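PDB 4B7H: catalase from Corynebacterium glutamicum, which probably breaks hydrogen peroxide down to water and oxygen at a haem iron, which here carries the inhibitor nitric oxide, and also holds a bound NADPH. Local coordinates for residues A[66-71]-A[157-162]; A[175-180]-A[188-193]. All coordinates share one frame; numbering follows the deposited sequence.

Contact 1. Residues A[66-71]-A[157-162]; sequences ERIPHA and DFIHSQ. With HEM (protoporphyrin IX containing Fe), chain E; NO (nitric oxide), chain F.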
loop_
_atom_site.group_PDB
_atom_site.type_symbol
_atom_site.label_atom_id
_atom_site.label_comp_id
_atom_site.label_asym_id
_atom_site.label_seq_id
_atom_site.Cartn_x
_atom_site.Cartn_y
_atom_site.Cartn_z
ATOM N N GLU A 66 -8.962 2.943 -8.811
ATOM C CA GLU A 66 -9.844 2.436 -9.854
ATOM C C GLU A 66 -8.981 1.804 -10.952
ATOM O O GLU A 66 -7.781 2.090 -11.051
ATOM C CB GLU A 66 -10.712 3.569 -10.427
ATOM C CG GLU A 66 -9.925 4.567 -11.279
ATOM C CD GLU A 66 -10.745 5.767 -11.751
ATOM O OE1 GLU A 66 -11.761 6.118 -11.100
ATOM O OE2 GLU A 66 -10.361 6.377 -12.784
ATOM N N ARG A 67 -9.579 0.949 -11.779
ATOM C CA ARG A 67 -8.867 0.393 -12.924
ATOM C C ARG A 67 -8.369 1.484 -13.864
ATOM O O ARG A 67 -9.066 2.484 -14.107
ATOM C CB ARG A 67 -9.796 -0.487 -13.751
ATOM C CG ARG A 67 -10.249 -1.735 -13.067
ATOM C CD ARG A 67 -11.537 -2.200 -13.759
ATOM N NE ARG A 67 -11.962 -3.514 -13.297
ATOM C CZ ARG A 67 -12.532 -3.741 -12.117
ATOM N NH1 ARG A 67 -12.775 -2.730 -11.275
ATOM N NH2 ARG A 67 -12.868 -4.981 -11.781
ATOM N N ILE A 68 -7.186 1.268 -14.435
ATOM C CA ILE A 68 -6.764 2.026 -15.611
ATOM C C ILE A 68 -6.435 1.046 -16.742
ATOM O O ILE A 68 -5.559 0.186 -16.590
ATOM C CB ILE A 68 -5.562 2.974 -15.320
ATOM C CG1 ILE A 68 -5.131 3.672 -16.615
ATOM C CG2 ILE A 68 -4.384 2.239 -14.656
ATOM C CD1 ILE A 68 -4.059 4.754 -16.427
ATOM N N PRO A 69 -7.177 1.114 -17.866
ATOM C CA PRO A 69 -8.410 1.866 -18.102
ATOM C C PRO A 69 -9.617 1.029 -17.659
ATOM O O PRO A 69 -9.440 0.100 -16.860
ATOM C CB PRO A 69 -8.397 2.069 -19.632
ATOM C CG PRO A 69 -7.441 1.004 -20.180
ATOM C CD PRO A 69 -6.867 0.243 -19.011
ATOM N N HIS A 70 -10.810 1.368 -18.151
ATOM C CA HIS A 70 -12.059 0.645 -17.866
ATOM C C HIS A 70 -12.526 0.827 -16.413
ATOM O O HIS A 70 -13.169 -0.055 -15.842
ATOM C CB HIS A 70 -11.968 -0.849 -18.216
ATOM C CG HIS A 70 -11.791 -1.142 -19.680
ATOM N ND1 HIS A 70 -12.834 -1.544 -20.491
ATOM C CD2 HIS A 70 -10.681 -1.159 -20.460
ATOM C CE1 HIS A 70 -12.380 -1.771 -21.712
ATOM N NE2 HIS A 70 -11.078 -1.539 -21.723
ATOM N N ALA A 71 -12.242 1.992 -15.836
ATOM C CA ALA A 71 -12.647 2.297 -14.459
ATOM C C ALA A 71 -14.146 2.202 -14.205
ATOM O O ALA A 71 -14.557 1.742 -13.137
ATOM C CB ALA A 71 -12.158 3.675 -14.059
ATOM N N ASP A 157 0.435 4.993 -24.501
ATOM C CA ASP A 157 0.318 6.223 -25.276
ATOM C C ASP A 157 -1.127 6.477 -25.679
ATOM O O ASP A 157 -1.650 7.585 -25.522
ATOM C CB ASP A 157 1.206 6.160 -26.519
ATOM C CG ASP A 157 2.664 6.033 -26.168
ATOM O OD1 ASP A 157 3.177 6.931 -25.461
ATOM O OD2 ASP A 157 3.295 5.044 -26.594
ATOM N N PHE A 158 -1.782 5.442 -26.186
ATOM C CA PHE A 158 -3.166 5.583 -26.587
ATOM C C PHE A 158 -4.039 5.951 -25.388
ATOM O O PHE A 158 -4.841 6.892 -25.450
ATOM C CB PHE A 158 -3.676 4.299 -27.231
ATOM C CG PHE A 158 -5.156 4.264 -27.366
ATOM C CD1 PHE A 158 -5.820 5.249 -28.092
ATOM C CD2 PHE A 158 -5.895 3.282 -26.726
ATOM C CE1 PHE A 158 -7.206 5.234 -28.203
ATOM C CE2 PHE A 158 -7.275 3.262 -26.830
ATOM C CZ PHE A 158 -7.934 4.246 -27.561
ATOM N N ILE A 159 -3.898 5.217 -24.287
ATOM C CA ILE A 159 -4.749 5.481 -23.130
ATOM C C ILE A 159 -4.494 6.875 -22.543
ATOM O O ILE A 159 -5.446 7.600 -22.231
ATOM C CB ILE A 159 -4.641 4.370 -22.075
ATOM C CG1 ILE A 159 -5.127 3.029 -22.657
ATOM C CG2 ILE A 159 -5.429 4.739 -20.827
ATOM C CD1 ILE A 159 -6.601 2.997 -23.096
ATOM N N HIS A 160 -3.128 7.332 -22.320
ATOM C CA HIS A 160 -2.996 8.740 -21.939
ATOM C C HIS A 160 -3.677 9.641 -22.975
ATOM O O HIS A 160 -4.368 10.605 -22.623
ATOM C CB HIS A 160 -1.535 9.174 -21.848
ATOM C CG HIS A 160 -0.711 8.477 -20.806
ATOM N ND1 HIS A 160 0.666 8.493 -20.745
ATOM C CD2 HIS A 160 -1.118 7.723 -19.757
ATOM C CE1 HIS A 160 1.061 7.793 -19.696
ATOM N NE2 HIS A 160 -0.002 7.311 -19.083
ATOM N N SER A 161 -3.633 9.407 -24.222
ATOM C CA SER A 161 -4.209 10.361 -25.172
ATOM C C SER A 161 -5.725 10.466 -25.046
ATOM O O SER A 161 -6.316 11.492 -25.401
ATOM C CB SER A 161 -3.809 10.037 -26.623
ATOM O OG SER A 161 -4.592 8.989 -27.170
ATOM N N GLN A 162 -6.346 9.410 -24.527
ATOM C CA GLN A 162 -7.785 9.372 -24.281
ATOM C C GLN A 162 -8.210 9.931 -22.930
ATOM O O GLN A 162 -9.411 10.114 -22.687
ATOM C CB GLN A 162 -8.268 7.931 -24.387
ATOM C CG GLN A 162 -8.249 7.442 -25.814
ATOM C CD GLN A 162 -9.370 8.073 -26.606
ATOM O OE1 GLN A 162 -10.529 8.058 -26.172
ATOM N NE2 GLN A 162 -9.039 8.663 -27.754
HETATM C CHA HEM E . -8.834 -3.443 -18.470
HETATM C CHB HEM E . -4.262 -3.651 -20.075
HETATM C CHC HEM E . -5.942 -4.009 -24.601
HETATM C CHD HEM E . -10.205 -5.300 -22.773
HETATM C C1A HEM E . -7.461 -3.451 -18.509
HETATM C C2A HEM E . -6.579 -3.377 -17.359
HETATM C C3A HEM E . -5.320 -3.452 -17.816
HETATM C C4A HEM E . -5.363 -3.565 -19.253
HETATM C CMA HEM E . -4.014 -3.433 -17.015
HETATM C CAA HEM E . -7.046 -3.255 -15.891
HETATM C CBA HEM E . -7.289 -4.645 -15.324
HETATM C CGA HEM E . -7.563 -4.632 -13.843
HETATM O O1A HEM E . -8.415 -5.448 -13.410
HETATM O O2A HEM E . -6.950 -3.836 -13.086
HETATM C C1B HEM E . -4.304 -3.739 -21.447
HETATM C C2B HEM E . -3.163 -3.731 -22.335
HETATM C C3B HEM E . -3.640 -3.805 -23.596
HETATM C C4B HEM E . -5.082 -3.888 -23.522
HETATM C CMB HEM E . -1.701 -3.625 -21.858
HETATM C CAB HEM E . -2.888 -3.858 -24.939
HETATM C CBB HEM E . -1.654 -4.349 -25.046
HETATM C C1C HEM E . -7.205 -4.564 -24.502
HETATM C C2C HEM E . -7.938 -5.294 -25.526
HETATM C C3C HEM E . -9.124 -5.645 -24.997
HETATM C C4C HEM E . -9.153 -5.166 -23.632
HETATM C CMC HEM E . -7.418 -5.570 -26.958
HETATM C CAC HEM E . -10.280 -6.476 -25.604
HETATM C CBC HEM E . -10.082 -7.415 -26.545
HETATM C C1D HEM E . -10.239 -4.849 -21.483
HETATM C C2D HEM E . -11.407 -4.921 -20.666
HETATM C C3D HEM E . -11.001 -4.352 -19.334
HETATM C C4D HEM E . -9.614 -3.996 -19.457
HETATM C CMD HEM E . -12.784 -5.449 -21.064
HETATM C CAD HEM E . -11.907 -4.238 -18.117
HETATM C CBD HEM E . -12.025 -5.617 -17.473
HETATM C CGD HEM E . -13.004 -5.456 -16.349
HETATM O O1D HEM E . -12.612 -5.603 -15.164
HETATM O O2D HEM E . -14.190 -5.153 -16.637
HETATM N NA HEM E . -6.690 -3.574 -19.655
HETATM N NB HEM E . -5.458 -3.833 -22.194
HETATM N NC HEM E . -7.977 -4.511 -23.352
HETATM N ND HEM E . -9.196 -4.290 -20.749
HETATM FE FE HEM E . -7.352 -4.005 -21.502
HETATM N N NO F . -7.676 -2.392 -21.922
HETATM O O NO F . -7.744 -1.536 -22.630
#

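Contact 2. Residues A[175-180]-A[188-193]; sequences MQWDFW and HQVTYL. With NDP (NADPH dihydro-nicotinamide-adenine-dinucleotide phosphate), chain H.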
loop_
_atom_site.group_PDB
_atom_site.type_symbol
_atom_site.label_atom_id
_atom_site.label_comp_id
_atom_site.label_asym_id
_atom_site.label_seq_id
_atom_site.Cartn_x
_atom_site.Cartn_y
_atom_site.Cartn_z
ATOM N N MET A 175 -5.370 16.278 -28.596
ATOM C CA MET A 175 -4.539 15.158 -28.183
ATOM C C MET A 175 -5.048 13.830 -28.756
ATOM O O MET A 175 -4.258 13.007 -29.229
ATOM C CB MET A 175 -4.453 15.107 -26.656
ATOM C CG MET A 175 -3.896 13.795 -26.119
ATOM S SD MET A 175 -3.374 13.838 -24.388
ATOM C CE MET A 175 -4.935 14.105 -23.556
ATOM N N GLN A 176 -6.360 13.612 -28.718
ATOM C CA GLN A 176 -6.908 12.350 -29.217
ATOM C C GLN A 176 -6.612 12.158 -30.696
ATOM O O GLN A 176 -6.182 11.081 -31.126
ATOM C CB GLN A 176 -8.413 12.274 -28.976
ATOM C CG GLN A 176 -8.752 12.292 -27.500
ATOM C CD GLN A 176 -10.165 11.824 -27.185
ATOM O OE1 GLN A 176 -10.880 11.291 -28.046
ATOM N NE2 GLN A 176 -10.573 12.014 -25.935
ATOM N N TRP A 177 -6.831 13.208 -31.478
ATOM C CA TRP A 177 -6.636 13.128 -32.923
ATOM C C TRP A 177 -5.166 13.210 -33.325
ATOM O O TRP A 177 -4.767 12.621 -34.337
ATOM C CB TRP A 177 -7.464 14.196 -33.638
ATOM C CG TRP A 177 -8.923 13.886 -33.585
ATOM C CD1 TRP A 177 -9.864 14.456 -32.771
ATOM C CD2 TRP A 177 -9.603 12.888 -34.349
ATOM N NE1 TRP A 177 -11.093 13.878 -32.996
ATOM C CE2 TRP A 177 -10.956 12.913 -33.963
ATOM C CE3 TRP A 177 -9.201 11.981 -35.340
ATOM C CZ2 TRP A 177 -11.911 12.064 -34.526
ATOM C CZ3 TRP A 177 -10.144 11.133 -35.885
ATOM C CH2 TRP A 177 -11.484 11.186 -35.485
ATOM N N ASP A 178 -4.358 13.937 -32.556
ATOM C CA ASP A 178 -2.919 13.963 -32.814
ATOM C C ASP A 178 -2.377 12.542 -32.697
ATOM O O ASP A 178 -1.650 12.070 -33.579
ATOM C CB ASP A 178 -2.198 14.898 -31.836
ATOM C CG ASP A 178 -0.738 15.120 -32.198
ATOM O OD1 ASP A 178 -0.436 15.262 -33.402
ATOM O OD2 ASP A 178 0.109 15.147 -31.273
ATOM N N PHE A 179 -2.761 11.839 -31.630
ATOM C CA PHE A 179 -2.302 10.464 -31.470
ATOM C C PHE A 179 -2.841 9.566 -32.579
ATOM O O PHE A 179 -2.071 8.849 -33.224
ATOM C CB PHE A 179 -2.669 9.860 -30.111
ATOM C CG PHE A 179 -2.235 8.420 -29.983
ATOM C CD1 PHE A 179 -0.908 8.111 -29.687
ATOM C CD2 PHE A 179 -3.123 7.379 -30.229
ATOM C CE1 PHE A 179 -0.480 6.795 -29.612
ATOM C CE2 PHE A 179 -2.696 6.052 -30.161
ATOM C CZ PHE A 179 -1.370 5.764 -29.845
ATOM N N TRP A 180 -4.152 9.602 -32.803
ATOM C CA TRP A 180 -4.756 8.711 -33.795
ATOM C C TRP A 180 -4.160 8.886 -35.193
ATOM O O TRP A 180 -3.859 7.898 -35.865
ATOM C CB TRP A 180 -6.267 8.895 -33.848
ATOM C CG TRP A 180 -7.050 8.137 -32.801
ATOM C CD1 TRP A 180 -6.730 6.931 -32.223
ATOM C CD2 TRP A 180 -8.312 8.528 -32.240
ATOM N NE1 TRP A 180 -7.720 6.561 -31.330
ATOM C CE2 TRP A 180 -8.697 7.524 -31.324
ATOM C CE3 TRP A 180 -9.149 9.634 -32.421
ATOM C CZ2 TRP A 180 -9.893 7.591 -30.600
ATOM C CZ3 TRP A 180 -10.327 9.705 -31.696
ATOM C CH2 TRP A 180 -10.690 8.689 -30.796
ATOM N N HIS A 188 -8.855 1.373 -38.339
ATOM C CA HIS A 188 -9.942 0.399 -38.323
ATOM C C HIS A 188 -10.859 0.616 -37.128
ATOM O O HIS A 188 -12.076 0.783 -37.285
ATOM C CB HIS A 188 -9.417 -1.040 -38.338
ATOM C CG HIS A 188 -10.462 -2.048 -38.700
ATOM N ND1 HIS A 188 -10.192 -3.394 -38.814
ATOM C CD2 HIS A 188 -11.780 -1.905 -38.974
ATOM C CE1 HIS A 188 -11.300 -4.037 -39.145
ATOM N NE2 HIS A 188 -12.277 -3.154 -39.255
ATOM N N GLN A 189 -10.279 0.650 -35.934
ATOM C CA GLN A 189 -11.104 0.780 -34.744
ATOM C C GLN A 189 -11.730 2.167 -34.601
ATOM O O GLN A 189 -12.855 2.290 -34.107
ATOM C CB GLN A 189 -10.331 0.408 -33.478
ATOM C CG GLN A 189 -11.139 0.623 -32.210
ATOM C CD GLN A 189 -12.430 -0.174 -32.189
ATOM O OE1 GLN A 189 -12.527 -1.234 -32.805
ATOM N NE2 GLN A 189 -13.424 0.321 -31.457
ATOM N N VAL A 190 -11.030 3.212 -35.040
ATOM C CA VAL A 190 -11.621 4.543 -34.954
ATOM C C VAL A 190 -12.860 4.647 -35.854
ATOM O O VAL A 190 -13.860 5.263 -35.472
ATOM C CB VAL A 190 -10.595 5.659 -35.233
ATOM C CG1 VAL A 190 -11.270 7.014 -35.234
ATOM C CG2 VAL A 190 -9.496 5.627 -34.176
ATOM N N THR A 191 -12.826 3.996 -37.015
ATOM C CA THR A 191 -13.997 3.979 -37.891
ATOM C C THR A 191 -15.173 3.266 -37.209
ATOM O O THR A 191 -16.315 3.732 -37.264
ATOM C CB THR A 191 -13.651 3.325 -39.237
ATOM O OG1 THR A 191 -12.579 4.050 -39.846
ATOM C CG2 THR A 191 -14.850 3.336 -40.173
ATOM N N TYR A 192 -14.885 2.154 -36.538
ATOM C CA TYR A 192 -15.907 1.431 -35.782
ATOM C C TYR A 192 -16.450 2.285 -34.627
ATOM O O TYR A 192 -17.664 2.371 -34.411
ATOM C CB TYR A 192 -15.293 0.129 -35.269
ATOM C CG TYR A 192 -16.222 -0.908 -34.678
ATOM C CD1 TYR A 192 -16.648 -0.819 -33.356
ATOM C CD2 TYR A 192 -16.610 -2.022 -35.421
ATOM C CE1 TYR A 192 -17.473 -1.791 -32.801
ATOM C CE2 TYR A 192 -17.433 -3.003 -34.870
ATOM C CZ TYR A 192 -17.859 -2.877 -33.561
ATOM O OH TYR A 192 -18.665 -3.858 -33.022
ATOM N N LEU A 193 -15.535 2.918 -33.894
ATOM C CA LEU A 193 -15.872 3.749 -32.737
ATOM C C LEU A 193 -16.730 4.963 -33.110
ATOM O O LEU A 193 -17.638 5.363 -32.368
ATOM C CB LEU A 193 -14.587 4.230 -32.055
ATOM C CG LEU A 193 -14.733 5.284 -30.952
ATOM C CD1 LEU A 193 -15.458 4.730 -29.721
ATOM C CD2 LEU A 193 -13.369 5.863 -30.583
HETATM P PA NDP H . -19.531 -9.308 -43.425
HETATM O O1A NDP H . -20.564 -8.690 -44.293
HETATM O O2A NDP H . -19.603 -10.796 -43.410
HETATM O O5B NDP H . -19.720 -8.736 -41.941
HETATM C C5B NDP H . -19.865 -7.353 -41.724
HETATM C C4B NDP H . -19.958 -7.158 -40.220
HETATM O O4B NDP H . -20.069 -5.771 -39.938
HETATM C C3B NDP H . -21.190 -7.860 -39.646
HETATM O O3B NDP H . -20.848 -8.524 -38.443
HETATM C C2B NDP H . -22.136 -6.698 -39.404
HETATM O O2B NDP H . -23.127 -6.915 -38.418
HETATM C C1B NDP H . -21.142 -5.604 -39.043
HETATM N N9A NDP H . -21.739 -4.254 -39.024
HETATM C C8A NDP H . -22.948 -3.867 -39.546
HETATM N N7A NDP H . -23.131 -2.552 -39.292
HETATM C C5A NDP H . -22.055 -2.090 -38.608
HETATM C C6A NDP H . -21.730 -0.833 -38.103
HETATM N N6A NDP H . -22.676 0.095 -37.956
HETATM N N1A NDP H . -20.532 -0.664 -37.448
HETATM C C2A NDP H . -19.669 -1.729 -37.282
HETATM N N3A NDP H . -19.999 -2.973 -37.781
HETATM C C4A NDP H . -21.175 -3.151 -38.433
HETATM O O3 NDP H . -18.081 -8.769 -43.908
HETATM P PN NDP H . -16.667 -9.178 -43.241
HETATM O O1N NDP H . -16.866 -10.138 -42.120
HETATM O O2N NDP H . -15.761 -9.509 -44.368
HETATM O O5D NDP H . -16.144 -7.787 -42.620
HETATM C C5D NDP H . -16.313 -6.580 -43.338
HETATM C C4D NDP H . -16.068 -5.407 -42.410
HETATM O O4D NDP H . -17.035 -5.435 -41.379
HETATM C C3D NDP H . -14.708 -5.506 -41.737
HETATM O O3D NDP H . -13.712 -4.816 -42.477
HETATM C C2D NDP H . -14.965 -4.902 -40.367
HETATM O O2D NDP H . -14.689 -3.530 -40.401
HETATM C C1D NDP H . -16.464 -5.061 -40.131
HETATM N N1N NDP H . -16.755 -6.088 -39.107
HETATM C C2N NDP H . -16.127 -7.297 -39.192
HETATM C C3N NDP H . -16.350 -8.312 -38.275
HETATM C C7N NDP H . -15.599 -9.593 -38.447
HETATM O O7N NDP H . -15.299 -10.348 -37.310
HETATM N N7N NDP H . -15.210 -9.978 -39.658
HETATM C C4N NDP H . -17.308 -8.154 -37.113
HETATM C C5N NDP H . -17.942 -6.793 -37.114
HETATM C C6N NDP H . -17.641 -5.840 -38.088
HETATM P P2B NDP H . -24.602 -7.429 -38.830
HETATM O O1X NDP H . -25.162 -6.464 -39.855
HETATM O O2X NDP H . -24.473 -8.825 -39.402
HETATM O O3X NDP H . -25.436 -7.440 -37.562
#

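Contact 1. Residues A[66-71]-A[157-162]
Pro69 meets Ile159 on the distal side of the haem, the side where nitric oxide occupies the iron, with its N 1.7 Å from FE. The proline ring can be followed atom by atom. CB of Pro69 lies 4.0 Å from CD1 of Ile159. CG of Pro69 comes to 3.6 Å from CD1 of Ile159, and it is also 3.5 Å from O of the nitric oxide. CD of Pro69 turns to the porphyrin, 3.8 Å from C1A of HEM. Ile159 crosses the proline at about a right angle; its CG1 branch lies beside its own backbone N (chi1 -62°), which brings CD1 to the ring, while CG2 faces the more distant CG1 of Ile68. A cis peptide precedes Pro69. Next to it, His70 lies flat over the haem as the distal histidine does in haem catalases: HEM C3D lies 3.3 Å above the plane of the His70 ring, over its centre, and Ser108 bonds ND1. Arg67 NE donates to propionate O1D of HEM at 2.9 Å. The loop 66-71, between helix 50-59 and strand 73-82, packs directly against helix 155-162 on the distal side of the buried haem; helix 173-182 packs behind that helix, and Phe59 of the second subunit touches Ile159.

Contact 2. Residues A[175-180]-A[188-193]
The Trp180 indole is covered on both faces: methyl CG2 of Val190 rests on one, and the carbonyl O of Gln176, one turn earlier in the helix of Trp180, sits 3.1 Å above the plane on the other. At its edge, in plane, is CD2 of Trp177, and CE3 of Trp180 in turn stands 3.7 Å above the Trp177 ring, toward its rim. The two tryptophans belong to a helical hairpin of the catalase fold, in which helices 173-182 and 187-194 run roughly antiparallel after a short connection, and Trp180 turns the face away from Gln176 O to the second helix. The axes of the two segments come no closer than 12.5 Å, a spacing that the large indole of Trp180 helps to span. The closest bridge is a CH-pi contact, with CG2 of Val190 3.4 Å from the centroid of the Trp180 five-membered ring and 7° off its normal. Val190 splits its branches between the two tryptophans: with CG1 opposite the backbone N (chi1 176°), CG2 goes to Trp180 and CG1 to CH2 of Trp177, 4.2 Å away. Leu193, a turn further on, crosses Trp180 at about a right angle and brings CD2 to within 3.9 Å of CZ2. The interface is apolar, and the indole NE1 of Trp177 is satisfied elsewhere, by the carbonyl O of Ala479. Helix 487-498 covers the seam, with Val491 on Trp177 and Tyr494 and Trp495 on Val190. Helix 187-194 also serves the NADPH site. Tyr192 brings CE2 to 3.5 Å from C2A of the adenine. His188 ND1 is hydrogen-bonded to the carbonyl O of Thr294, and His188 NE2 forms a nearly straight hydrogen bond of 2.7 Å (162°) with hydroxyl O2D of the nicotinamide ribose of NDP.

How the contacts relate
From the N terminus, the chain first passes through loop 66-71, then builds strands 73-82, 100-108, 125-132 and 135-142 before helix 155-162 returns to close contact 1, a long loop rich in strand. Contact 2 opens only afterwards and closes over seven residues, so the two stand in series, neither nested nor crossed. Their centres are 14 Å apart, and successive helices join them: Gln162 NE2 of contact 1 probably bonds Gln176 OE1 of contact 2, while the carbonyl O of Ser161 packs on Met175. Together they tie the distal haem pocket, through helices 155-162 and 173-182, to the NADPH-binding helix 187-194; both also touch the third subunit.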